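Local coordinates for putative dioxygenase (1H-3-hydroxy-4-oxoquinaldine 2,4-dioxygenase) (Mycobacteroides abscessus subsp. abscessus, PDB 6RA3), which cleaves the quinolone ring of the Pseudomonas quinolone signal (PQS) with dioxygen, giving N-octanoylanthranilate and carbon monoxide, at residues S29-D34 and A181-V186. Numbering follows the deposited sequence.
Sequences SGWAHD and ARAGRV
Trp31 carries the contact with 181-186, meeting Arg182, Ala183 and Val186 on helix 177-194. Ser29 OG donates to Asp34 O at 2.9 Å, arriving from above the carbonyl plane and tying the two ends of the segment together. Gly30 N gives its hydrogen to His33 NE2 (2.8 Å), lying almost in the imidazole plane although the bond is bent to 135°. Gly30 to His33 is a type II turn with Trp31 and Ala32 at its corners. This loop follows strand 24-28 of the alpha/beta-hydrolase fold, and the helix it touches lies far along the chain, among the helices between strands 116-120 and 209-214.

At the corner, chi1 of -78° sets Trp31 CG anti to its carbonyl carbon, and the indole is laid against the helix. Ala183 CA sits over one face, 4.1 Å from the centroid of the six-membered ring, a CH-pi contact, while Ala183 CB packs 3.7 Å from Trp31 CG. The benzo end of the indole has two more neighbours: Val186 CG1 comes within 3.6 Å of Trp31 CZ2, and Arg182, its CG placed anti to the backbone N (chi1 172°), lays that methylene 3.7 Å from Trp31 CZ3. Beyond it the guanidinium is bound by salt bridges, from NH1 to Asp178 and from NE to Asp68. Phe69 also meets the indole, nearly parallel to it. Trp31 is about 4 Å, side chain to side chain, from His97, which probably binds substrate.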
loop_
_atom_site.group_PDB
_atom_site.type_symbol
_atom_site.label_atom_id
_atom_site.label_comp_id
_atom_site.label_asym_id
_atom_site.label_seq_id
_atom_site.Cartn_x
_atom_site.Cartn_y
_atom_site.Cartn_z
ATOM N N SER A 29 -18.708 2.779 0.217
ATOM C CA SER A 29 -18.506 4.169 -0.124
ATOM C C SER A 29 -19.446 4.542 -1.278
ATOM O O SER A 29 -20.194 3.711 -1.794
ATOM C CB SER A 29 -17.035 4.422 -0.467
ATOM O OG SER A 29 -16.176 4.109 0.625
ATOM N N GLY A 30 -19.442 5.817 -1.640
ATOM C CA GLY A 30 -20.177 6.302 -2.791
ATOM C C GLY A 30 -19.404 6.053 -4.077
ATOM O O GLY A 30 -18.418 5.316 -4.108
ATOM N N TRP A 31 -19.863 6.683 -5.162
ATOM C CA TRP A 31 -19.214 6.493 -6.453
ATOM C C TRP A 31 -17.954 7.329 -6.482
ATOM O O TRP A 31 -17.937 8.447 -5.991
ATOM C CB TRP A 31 -20.128 6.884 -7.623
ATOM C CG TRP A 31 -21.129 5.879 -7.927
ATOM C CD1 TRP A 31 -22.353 5.787 -7.373
ATOM C CD2 TRP A 31 -21.012 4.765 -8.842
ATOM N NE1 TRP A 31 -23.010 4.705 -7.874
ATOM C CE2 TRP A 31 -22.211 4.064 -8.782
ATOM C CE3 TRP A 31 -20.016 4.315 -9.708
ATOM C CZ2 TRP A 31 -22.462 2.943 -9.560
ATOM C CZ3 TRP A 31 -20.252 3.190 -10.454
ATOM C CH2 TRP A 31 -21.468 2.519 -10.387
ATOM N N ALA A 32 -16.882 6.765 -7.046
ATOM C CA ALA A 32 -15.644 7.483 -7.326
ATOM C C ALA A 32 -14.797 7.733 -6.097
ATOM O O ALA A 32 -14.007 8.672 -6.079
ATOM C CB ALA A 32 -15.883 8.839 -8.014
ATOM N N HIS A 33 -14.927 6.927 -5.055
ATOM C CA HIS A 33 -13.979 7.033 -3.965
ATOM C C HIS A 33 -13.994 5.699 -3.251
ATOM O O HIS A 33 -14.791 4.809 -3.570
ATOM C CB HIS A 33 -14.254 8.250 -3.048
ATOM C CG HIS A 33 -15.554 8.208 -2.311
ATOM N ND1 HIS A 33 -15.863 9.124 -1.332
ATOM C CD2 HIS A 33 -16.626 7.388 -2.411
ATOM C CE1 HIS A 33 -17.063 8.861 -0.846
ATOM N NE2 HIS A 33 -17.553 7.820 -1.490
ATOM N N ASP A 34 -13.044 5.540 -2.334
ATOM C CA ASP A 34 -12.766 4.206 -1.822
ATOM C C ASP A 34 -12.881 4.151 -0.300
ATOM O O ASP A 34 -13.488 5.026 0.321
ATOM C CB ASP A 34 -11.380 3.759 -2.300
ATOM C CG ASP A 34 -10.262 4.648 -1.795
ATOM O OD1 ASP A 34 -10.531 5.588 -1.011
ATOM O OD2 ASP A 34 -9.095 4.412 -2.195
ATOM N N ALA A 181 -19.139 9.075 -15.728
ATOM C CA ALA A 181 -20.260 8.775 -16.615
ATOM C C ALA A 181 -21.058 7.590 -16.088
ATOM O O ALA A 181 -22.294 7.628 -16.060
ATOM C CB ALA A 181 -19.767 8.522 -18.055
ATOM N N ARG A 182 -20.383 6.543 -15.623
ATOM C CA ARG A 182 -21.109 5.358 -15.154
ATOM C C ARG A 182 -21.951 5.673 -13.921
ATOM O O ARG A 182 -23.075 5.173 -13.782
ATOM C CB ARG A 182 -20.144 4.210 -14.838
ATOM C CG ARG A 182 -20.788 2.996 -14.152
ATOM C CD ARG A 182 -19.788 1.849 -14.033
ATOM N NE ARG A 182 -19.207 1.563 -15.337
ATOM C CZ ARG A 182 -17.973 1.874 -15.728
ATOM N NH1 ARG A 182 -17.110 2.477 -14.902
ATOM N NH2 ARG A 182 -17.605 1.579 -16.977
ATOM N N ALA A 183 -21.404 6.476 -13.004
ATOM C CA ALA A 183 -22.165 6.924 -11.843
ATOM C C ALA A 183 -23.441 7.627 -12.287
ATOM O O ALA A 183 -24.530 7.338 -11.781
ATOM C CB ALA A 183 -21.311 7.858 -10.990
ATOM N N GLY A 184 -23.315 8.546 -13.245
ATOM C CA GLY A 184 -24.454 9.250 -13.805
ATOM C C GLY A 184 -25.533 8.294 -14.234
ATOM O O GLY A 184 -26.676 8.418 -13.799
ATOM N N ARG A 185 -25.172 7.349 -15.103
ATOM C CA ARG A 185 -26.097 6.335 -15.585
ATOM C C ARG A 185 -26.775 5.597 -14.448
ATOM O O ARG A 185 -28.000 5.402 -14.460
ATOM C CB ARG A 185 -25.341 5.305 -16.428
ATOM C CG ARG A 185 -25.630 5.298 -17.868
ATOM C CD ARG A 185 -24.367 5.296 -18.647
ATOM N NE ARG A 185 -23.435 4.216 -18.302
ATOM C CZ ARG A 185 -22.121 4.320 -18.473
ATOM N NH1 ARG A 185 -21.607 5.439 -18.946
ATOM N NH2 ARG A 185 -21.309 3.325 -18.141
ATOM N N VAL A 186 -25.969 5.057 -13.525
ATOM C CA VAL A 186 -26.492 4.118 -12.542
ATOM C C VAL A 186 -27.433 4.838 -11.583
ATOM O O VAL A 186 -28.522 4.345 -11.279
ATOM C CB VAL A 186 -25.337 3.411 -11.800
ATOM C CG1 VAL A 186 -25.861 2.606 -10.628
ATOM C CG2 VAL A 186 -24.592 2.470 -12.757
#